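Local coordinates for protein mevalonate kinase, putative (Leishmania major, PDB 2HFS) that probably catalyses the ATP-dependent phosphorylation of (R)-mevalonate to (R)-5-phosphomevalonate, an early step of isoprenoid and sterol biosynthesis, at residues K11-F25 and I37-E50. Sequence-based numbering, arbitrary orientation.
Sequences KTTGKNIGYGKVILF and IVAGISEYTECRLE
I37 packs against F25 at one end of a long, twisted antiparallel pair. I37 CD1 approaches the ring at F25 CD2, 3.9 Å away. I37 O takes two backbone N-H groups, those of L24 and F25. The F25 N-H lies in the carbonyl plane on a lone pair, while the L24 bond is more bent, 133° at the hydrogen. Two residues of one strand thus stand opposite the single I37, a classic beta bulge. Helices 216-239 and 242-258 cover the F25 ring.

Next along the strands, V38 CG1 presses on K21 CG at 3.3 Å, closer than carbons normally pack. The K21 chain bends beyond CG, and its amine forms a salt bridge with D158. Strands 17-25 and 36-52 form a beta hairpin of the GHMP kinase fold, within the mixed sheet. The second strand turns a corner at S42, where a further bulge shifts the register by two. G20 bonds on both sides of this corner: its N donates to E43 O and its O accepts from I41 N.

Beyond the corner, Y44 lies across I17. Y44 CG sits between the backbone N and carbonyl carbon (chi1 59°), which lays the ring beside I17 CG2, 3.3 Å from Y44 CD1. At the far end of the ring, K15 NZ donates to Y44 OH at 2.8 Å. The same amine forms a salt bridge with E46 OE1; at 3.3 Å the hydrogen bond within it is weak. The bend at the end of the K15 chain (chi4 76°) brings NZ to both oxygens.

Across the 13-16 loop, K11 and E50 form a single backbone bridge. Beside it, T12 N bonds L49 O and L49 N bonds T12 OG1, both nearly straight. The extended K11 chain lies alongside E50, and K11 CE meets the R48 guanidinium edge. One water links T12 O with R48 NE; another bridges K11 NZ and E50 OE1.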
ATOM      1  N   LYS A  11      -1.899  28.787  -5.761  1.00 12.77           N
ATOM      2  CA  LYS A  11      -0.840  27.815  -5.581  1.00 12.38           C
ATOM      3  C   LYS A  11      -1.052  27.198  -4.206  1.00 11.65           C
ATOM      4  O   LYS A  11      -1.365  27.926  -3.269  1.00 11.42           O
ATOM      5  CB  LYS A  11       0.513  28.542  -5.669  1.00 13.25           C
ATOM      6  CG  LYS A  11       1.766  27.690  -5.491  1.00 15.16           C
ATOM      7  CD  LYS A  11       3.039  28.592  -5.405  1.00 14.03           C
ATOM      8  CE  LYS A  11       4.311  27.731  -5.451  1.00 17.42           C
ATOM      9  NZ  LYS A  11       5.604  28.504  -5.625  1.00 20.45           N
ATOM     10  N   THR A  12      -0.889  25.873  -4.075  1.00  9.17           N
ATOM     11  CA  THR A  12      -0.883  25.243  -2.738  1.00  8.64           C
ATOM     12  C   THR A  12       0.362  25.583  -1.928  1.00  9.46           C
ATOM     13  O   THR A  12       1.447  25.773  -2.492  1.00  9.60           O
ATOM     14  CB  THR A  12      -1.052  23.700  -2.824  1.00  7.16           C
ATOM     15  OG1 THR A  12      -0.005  23.139  -3.628  1.00  7.22           O
ATOM     16  CG2 THR A  12      -2.340  23.356  -3.539  1.00  7.12           C
ATOM     17  N   THR A  13       0.187  25.663  -0.605  1.00  8.62           N
ATOM     18  CA  THR A  13       1.254  26.001   0.339  1.00  9.82           C
ATOM     19  C   THR A  13       1.328  24.984   1.473  1.00  9.29           C
ATOM     20  O   THR A  13       2.212  25.067   2.338  1.00  8.84           O
ATOM     21  CB  THR A  13       1.028  27.395   0.982  1.00  9.14           C
ATOM     22  OG1 THR A  13      -0.248  27.414   1.669  1.00 12.56           O
ATOM     23  CG2 THR A  13       0.930  28.505  -0.074  1.00  9.49           C
ATOM     24  N   GLY A  14       0.388  24.040   1.481  1.00  9.99           N
ATOM     25  CA  GLY A  14       0.343  23.022   2.534  1.00  9.20           C
ATOM     26  C   GLY A  14       1.204  21.837   2.152  1.00 10.55           C
ATOM     27  O   GLY A  14       1.923  21.898   1.141  1.00 10.25           O
ATOM     28  N   LYS A  15       1.115  20.759   2.935  1.00 10.08           N
ATOM     29  CA  LYS A  15       1.824  19.521   2.638  1.00 12.38           C
ATOM     30  C   LYS A  15       0.822  18.383   2.351  1.00 11.49           C
ATOM     31  O   LYS A  15       0.424  17.620   3.251  1.00 12.58           O
ATOM     32  CB  LYS A  15       2.800  19.164   3.760  1.00 13.65           C
ATOM     33  CG  LYS A  15       3.724  18.000   3.418  1.00 15.55           C
ATOM     34  CD  LYS A  15       4.998  18.016   4.257  1.00 20.70           C
ATOM     35  CE  LYS A  15       5.897  16.852   3.887  1.00 21.50           C
ATOM     36  NZ  LYS A  15       6.580  17.113   2.595  1.00 23.56           N
ATOM     37  N   ASN A  16       0.407  18.305   1.087  1.00 10.54           N
ATOM     38  CA  ASN A  16      -0.641  17.388   0.654  1.00  7.73           C
ATOM     39  C   ASN A  16      -0.050  16.073   0.224  1.00  8.25           C
ATOM     40  O   ASN A  16       0.543  15.977  -0.839  1.00  9.03           O
ATOM     41  CB  ASN A  16      -1.447  18.009  -0.473  1.00  8.07           C
ATOM     42  CG  ASN A  16      -2.127  19.270  -0.038  1.00  8.55           C
ATOM     43  OD1 ASN A  16      -3.010  19.249   0.832  1.00 11.44           O
ATOM     44  ND2 ASN A  16      -1.690  20.381  -0.588  1.00 10.69           N
ATOM     45  N   ILE A  17      -0.220  15.066   1.073  1.00  8.40           N
ATOM     46  CA  ILE A  17       0.448  13.798   0.854  1.00  8.73           C
ATOM     47  C   ILE A  17      -0.517  12.613   0.913  1.00  8.73           C
ATOM     48  O   ILE A  17      -1.619  12.721   1.473  1.00  7.95           O
ATOM     49  CB  ILE A  17       1.568  13.609   1.913  1.00  9.12           C
ATOM     50  CG1 ILE A  17       0.961  13.306   3.289  1.00  9.50           C
ATOM     51  CG2 ILE A  17       2.519  14.838   1.953  1.00  9.55           C
ATOM     52  CD1 ILE A  17       1.972  13.106   4.399  1.00 12.54           C
ATOM     53  N   GLY A  18      -0.050  11.479   0.398  1.00  8.09           N
ATOM     54  CA  GLY A  18      -0.723  10.171   0.566  1.00  9.70           C
ATOM     55  C   GLY A  18       0.327   9.156   0.982  1.00  9.09           C
ATOM     56  O   GLY A  18       1.396   9.101   0.376  1.00  7.93           O
ATOM     57  N   TYR A  19       0.051   8.385   2.038  1.00  7.02           N
ATOM     58  CA  TYR A  19       1.024   7.397   2.515  1.00  7.02           C
ATOM     59  C   TYR A  19       1.084   6.152   1.637  1.00  7.52           C
ATOM     60  O   TYR A  19       0.080   5.786   1.008  1.00  9.06           O
ATOM     61  CB  TYR A  19       0.722   7.005   3.952  1.00  8.50           C
ATOM     62  CG  TYR A  19       0.567   8.173   4.896  1.00 10.35           C
ATOM     63  CD1 TYR A  19       1.674   8.896   5.340  1.00 13.18           C
ATOM     64  CD2 TYR A  19      -0.702   8.576   5.335  1.00 11.88           C
ATOM     65  CE1 TYR A  19       1.527   9.971   6.223  1.00 13.50           C
ATOM     66  CE2 TYR A  19      -0.852   9.653   6.222  1.00 11.98           C
ATOM     67  CZ  TYR A  19       0.279  10.330   6.659  1.00 14.10           C
ATOM     68  OH  TYR A  19       0.159  11.411   7.512  1.00 19.45           O
ATOM     69  N   GLY A  20       2.266   5.523   1.581  1.00  5.62           N
ATOM     70  CA  GLY A  20       2.396   4.172   1.030  1.00 10.11           C
ATOM     71  C   GLY A  20       1.739   3.127   1.913  1.00 11.34           C
ATOM     72  O   GLY A  20       1.256   3.449   2.995  1.00  9.47           O
ATOM     73  N   LYS A  21       1.733   1.878   1.443  1.00 12.27           N
ATOM     74  CA  LYS A  21       0.989   0.792   2.086  1.00 13.70           C
ATOM     75  C   LYS A  21       1.704  -0.545   1.970  1.00 13.62           C
ATOM     76  O   LYS A  21       2.186  -0.899   0.895  1.00 11.50           O
ATOM     77  CB  LYS A  21      -0.395   0.636   1.425  1.00 14.35           C
ATOM     78  CG  LYS A  21      -1.173  -0.592   1.941  1.00 18.50           C
ATOM     79  CD  LYS A  21      -1.760  -1.454   0.821  1.00 18.31           C
ATOM     80  CE  LYS A  21      -0.711  -1.967  -0.176  1.00 16.78           C
ATOM     81  NZ  LYS A  21      -1.280  -2.951  -1.136  1.00 21.53           N
ATOM     82  N   VAL A  22       1.736  -1.303   3.064  1.00 11.17           N
ATOM     83  CA  VAL A  22       2.106  -2.722   2.988  1.00 12.14           C
ATOM     84  C   VAL A  22       1.052  -3.562   3.721  1.00 10.97           C
ATOM     85  O   VAL A  22       0.466  -3.110   4.688  1.00 12.38           O
ATOM     86  CB  VAL A  22       3.534  -3.051   3.558  1.00 12.97           C
ATOM     87  CG1 VAL A  22       4.597  -2.122   2.971  1.00 14.35           C
ATOM     88  CG2 VAL A  22       3.568  -2.993   5.075  1.00 15.73           C
ATOM     89  N   ILE A  23       0.815  -4.775   3.256  1.00 13.40           N
ATOM     90  CA  ILE A  23      -0.047  -5.676   4.004  1.00 12.77           C
ATOM     91  C   ILE A  23       0.803  -6.516   4.944  1.00 14.58           C
ATOM     92  O   ILE A  23       1.667  -7.290   4.502  1.00 15.29           O
ATOM     93  CB  ILE A  23      -0.885  -6.546   3.060  1.00 12.84           C
ATOM     94  CG1 ILE A  23      -1.723  -5.675   2.135  1.00 14.35           C
ATOM     95  CG2 ILE A  23      -1.803  -7.438   3.878  1.00 11.08           C
ATOM     96  CD1 ILE A  23      -2.116  -6.351   0.855  1.00 19.38           C
ATOM     97  N   LEU A  24       0.585  -6.342   6.246  1.00 14.37           N
ATOM     98  CA  LEU A  24       1.329  -7.092   7.237  1.00 13.61           C
ATOM     99  C   LEU A  24       0.769  -8.492   7.398  1.00 13.37           C
ATOM    100  O   LEU A  24       1.525  -9.461   7.436  1.00 14.51           O
ATOM    101  CB  LEU A  24       1.350  -6.365   8.581  1.00 14.91           C
ATOM    102  CG  LEU A  24       2.174  -5.080   8.628  1.00 14.89           C
ATOM    103  CD1 LEU A  24       2.255  -4.654  10.073  1.00 18.74           C
ATOM    104  CD2 LEU A  24       3.573  -5.294   8.031  1.00 18.23           C
ATOM    105  N   PHE A  25      -0.555  -8.584   7.474  1.00 11.91           N
ATOM    106  CA  PHE A  25      -1.253  -9.873   7.553  1.00 10.76           C
ATOM    107  C   PHE A  25      -2.475  -9.951   6.673  1.00 11.19           C
ATOM    108  O   PHE A  25      -3.237  -9.000   6.580  1.00 10.90           O
ATOM    109  CB  PHE A  25      -1.716 -10.155   8.985  1.00 11.65           C
ATOM    110  CG  PHE A  25      -0.583 -10.399   9.953  1.00 10.14           C
ATOM    111  CD1 PHE A  25      -0.147 -11.702  10.212  1.00 10.20           C
ATOM    112  CD2 PHE A  25       0.040  -9.342  10.596  1.00 10.48           C
ATOM    113  CE1 PHE A  25       0.885 -11.942  11.081  1.00 10.55           C
ATOM    114  CE2 PHE A  25       1.091  -9.581  11.491  1.00 11.32           C
ATOM    115  CZ  PHE A  25       1.517 -10.886  11.727  1.00 14.06           C
ATOM    116  N   ILE A  37      -4.384  -7.054   8.402  1.00 12.10           N
ATOM    117  CA  ILE A  37      -3.717  -5.924   9.006  1.00 13.18           C
ATOM    118  C   ILE A  37      -2.902  -5.266   7.903  1.00 12.51           C
ATOM    119  O   ILE A  37      -2.008  -5.884   7.308  1.00 10.33           O
ATOM    120  CB  ILE A  37      -2.849  -6.335  10.241  1.00 11.14           C
ATOM    121  CG1 ILE A  37      -3.702  -7.052  11.312  1.00 15.20           C
ATOM    122  CG2 ILE A  37      -2.130  -5.100  10.839  1.00 15.17           C
ATOM    123  CD1 ILE A  37      -2.905  -7.646  12.534  1.00 12.39           C
ATOM    124  N   VAL A  38      -3.254  -4.018   7.622  1.00 12.86           N
ATOM    125  CA  VAL A  38      -2.577  -3.208   6.628  1.00 11.73           C
ATOM    126  C   VAL A  38      -1.876  -2.040   7.312  1.00 13.75           C
ATOM    127  O   VAL A  38      -2.375  -1.468   8.299  1.00 13.03           O
ATOM    128  CB  VAL A  38      -3.546  -2.694   5.544  1.00 14.46           C
ATOM    129  CG1 VAL A  38      -2.798  -1.885   4.501  1.00 13.78           C
ATOM    130  CG2 VAL A  38      -4.279  -3.856   4.880  1.00 12.99           C
ATOM    131  N   ALA A  39      -0.706  -1.701   6.792  1.00 12.72           N
ATOM    132  CA  ALA A  39       0.105  -0.688   7.410  1.00 13.72           C
ATOM    133  C   ALA A  39       0.289   0.456   6.438  1.00 15.07           C
ATOM    134  O   ALA A  39       0.835   0.264   5.340  1.00 16.12           O
ATOM    135  CB  ALA A  39       1.422  -1.273   7.824  1.00 15.29           C
ATOM    136  N   GLY A  40      -0.201   1.629   6.820  1.00 13.06           N
ATOM    137  CA  GLY A  40       0.076   2.857   6.079  1.00 13.32           C
ATOM    138  C   GLY A  40       1.383   3.432   6.584  1.00 14.43           C
ATOM    139  O   GLY A  40       1.474   3.870   7.741  1.00 16.31           O
ATOM    140  N   ILE A  41       2.390   3.461   5.711  1.00 10.46           N
ATOM    141  CA  ILE A  41       3.755   3.791   6.126  1.00 11.06           C
ATOM    142  C   ILE A  41       4.005   5.310   6.151  1.00 10.21           C
ATOM    143  O   ILE A  41       3.195   6.084   5.617  1.00 12.11           O
ATOM    144  CB  ILE A  41       4.771   3.040   5.247  1.00  9.38           C
ATOM    145  CG1 ILE A  41       4.616   3.375   3.759  1.00  9.25           C
ATOM    146  CG2 ILE A  41       4.632   1.487   5.442  1.00  8.66           C
ATOM    147  CD1 ILE A  41       5.879   3.004   2.937  1.00 10.14           C
ATOM    148  N   SER A  42       5.099   5.743   6.770  1.00  9.58           N
ATOM    149  CA  SER A  42       5.360   7.191   6.918  1.00  9.92           C
ATOM    150  C   SER A  42       5.669   7.815   5.586  1.00  8.73           C
ATOM    151  O   SER A  42       5.390   8.997   5.361  1.00  8.76           O
ATOM    152  CB  SER A  42       6.583   7.449   7.814  1.00  9.15           C
ATOM    153  OG  SER A  42       6.380   7.007   9.128  1.00 15.70           O
ATOM    154  N   GLU A  43       6.314   7.020   4.743  1.00  7.72           N
ATOM    155  CA  GLU A  43       6.839   7.449   3.446  1.00  7.44           C
ATOM    156  C   GLU A  43       5.681   7.720   2.506  1.00  7.65           C
ATOM    157  O   GLU A  43       4.713   6.973   2.495  1.00  7.61           O
ATOM    158  CB  GLU A  43       7.761   6.357   2.893  1.00  8.40           C
ATOM    159  CG  GLU A  43       9.108   6.280   3.626  1.00  9.10           C
ATOM    160  CD  GLU A  43       9.116   5.599   5.000  1.00 13.56           C
ATOM    161  OE1 GLU A  43       8.161   4.904   5.405  1.00  9.71           O
ATOM    162  OE2 GLU A  43      10.146   5.736   5.694  1.00 13.65           O
ATOM    163  N   TYR A  44       5.769   8.791   1.734  1.00  7.49           N
ATOM    164  CA  TYR A  44       4.566   9.365   1.139  1.00  8.29           C
ATOM    165  C   TYR A  44       4.840   9.915  -0.231  1.00  7.41           C
ATOM    166  O   TYR A  44       6.001  10.115  -0.627  1.00  5.67           O
ATOM    167  CB  TYR A  44       4.029  10.491   2.037  1.00  9.24           C
ATOM    168  CG  TYR A  44       5.022  11.597   2.239  1.00  8.99           C
ATOM    169  CD1 TYR A  44       5.034  12.713   1.391  1.00 10.47           C
ATOM    170  CD2 TYR A  44       5.972  11.528   3.261  1.00  8.16           C
ATOM    171  CE1 TYR A  44       5.955  13.730   1.556  1.00  9.27           C
ATOM    172  CE2 TYR A  44       6.912  12.552   3.439  1.00 11.04           C
ATOM    173  CZ  TYR A  44       6.898  13.637   2.580  1.00 10.61           C
ATOM    174  OH  TYR A  44       7.796  14.651   2.747  1.00  9.85           O
ATOM    175  N   THR A  45       3.756  10.152  -0.959  1.00  6.69           N
ATOM    176  CA  THR A  45       3.817  10.859  -2.217  1.00  8.45           C
ATOM    177  C   THR A  45       3.156  12.222  -1.941  1.00  9.10           C
ATOM    178  O   THR A  45       2.089  12.291  -1.285  1.00  8.33           O
ATOM    179  CB  THR A  45       3.032  10.065  -3.289  1.00  9.38           C
ATOM    180  OG1 THR A  45       3.780   8.891  -3.662  1.00  6.90           O
ATOM    181  CG2 THR A  45       2.920  10.844  -4.578  1.00 10.76           C
ATOM    182  N   GLU A  46       3.811  13.296  -2.384  1.00  7.63           N
ATOM    183  CA  GLU A  46       3.252  14.653  -2.227  1.00  8.75           C
ATOM    184  C   GLU A  46       2.810  15.247  -3.573  1.00  8.99           C
ATOM    185  O   GLU A  46       3.475  15.025  -4.600  1.00  8.09           O
ATOM    186  CB  GLU A  46       4.260  15.564  -1.521  1.00  9.62           C
ATOM    187  CG  GLU A  46       3.823  17.031  -1.490  1.00 12.08           C
ATOM    188  CD  GLU A  46       4.769  17.943  -0.728  1.00 15.12           C
ATOM    189  OE1 GLU A  46       5.981  17.642  -0.658  1.00 18.62           O
ATOM    190  OE2 GLU A  46       4.285  18.974  -0.203  1.00 19.15           O
ATOM    191  N   CYS A  47       1.674  15.955  -3.568  1.00  9.29           N
ATOM    192  CA  CYS A  47       1.170  16.669  -4.740  1.00  9.55           C
ATOM    193  C   CYS A  47       1.114  18.175  -4.439  1.00 10.80           C
ATOM    194  O   CYS A  47       0.610  18.599  -3.384  1.00  9.64           O
ATOM    195  CB  CYS A  47      -0.208  16.133  -5.172  1.00 10.39           C
ATOM    196  SG  CYS A  47      -0.997  17.142  -6.453  1.00 11.17           S
ATOM    197  N   ARG A  48       1.665  18.968  -5.358  1.00 10.75           N
ATOM    198  CA  ARG A  48       1.592  20.421  -5.315  1.00 12.15           C
ATOM    199  C   ARG A  48       0.874  20.850  -6.580  1.00 11.87           C
ATOM    200  O   ARG A  48       1.122  20.287  -7.667  1.00 11.18           O
ATOM    201  CB  ARG A  48       2.991  21.049  -5.320  1.00 12.22           C
ATOM    202  CG  ARG A  48       3.832  20.864  -4.070  1.00 12.50           C
ATOM    203  CD  ARG A  48       5.251  21.484  -4.170  1.00 16.66           C
ATOM    204  NE  ARG A  48       5.207  22.947  -4.104  1.00 24.18           N
ATOM    205  CZ  ARG A  48       6.215  23.746  -3.731  1.00 25.76           C
ATOM    206  NH1 ARG A  48       7.388  23.238  -3.365  1.00 24.70           N
ATOM    207  NH2 ARG A  48       6.040  25.064  -3.712  1.00 23.42           N
ATOM    208  N   LEU A  49       0.010  21.847  -6.431  1.00 10.75           N
ATOM    209  CA  LEU A  49      -0.781  22.384  -7.521  1.00  9.71           C
ATOM    210  C   LEU A  49      -0.656  23.900  -7.619  1.00 10.21           C
ATOM    211  O   LEU A  49      -0.489  24.575  -6.616  1.00  9.44           O
ATOM    212  CB  LEU A  49      -2.254  22.044  -7.297  1.00 11.02           C
ATOM    213  CG  LEU A  49      -2.655  20.573  -7.323  1.00  9.55           C
ATOM    214  CD1 LEU A  49      -4.146  20.514  -7.029  1.00  6.57           C
ATOM    215  CD2 LEU A  49      -2.356  19.948  -8.695  1.00  7.21           C
ATOM    216  N   GLU A  50      -0.738  24.413  -8.838  1.00 10.50           N
ATOM    217  CA  GLU A  50      -0.937  25.836  -9.064  1.00 10.96           C
ATOM    218  C   GLU A  50      -1.698  26.081 -10.353  1.00 11.19           C
ATOM    219  O   GLU A  50      -1.687  25.248 -11.260  1.00 10.68           O
ATOM    220  CB  GLU A  50       0.389  26.558  -9.085  1.00 12.92           C
ATOM    221  CG  GLU A  50       1.361  26.016 -10.109  1.00 15.61           C
ATOM    222  CD  GLU A  50       2.662  26.766 -10.025  1.00 17.65           C
ATOM    223  OE1 GLU A  50       3.438  26.502  -9.085  1.00 18.63           O
ATOM    224  OE2 GLU A  50       2.878  27.640 -10.873  1.00 17.08           O
TER
HETATM  225  O   HOH W   1       4.991  28.850  -8.710  1.00 28.02           O
HETATM  226  O   HOH W   2       2.698  24.587  -4.715  1.00 16.68           O
HETATM  227  O   HOH W   3       1.561  19.819  -1.108  1.00 18.75           O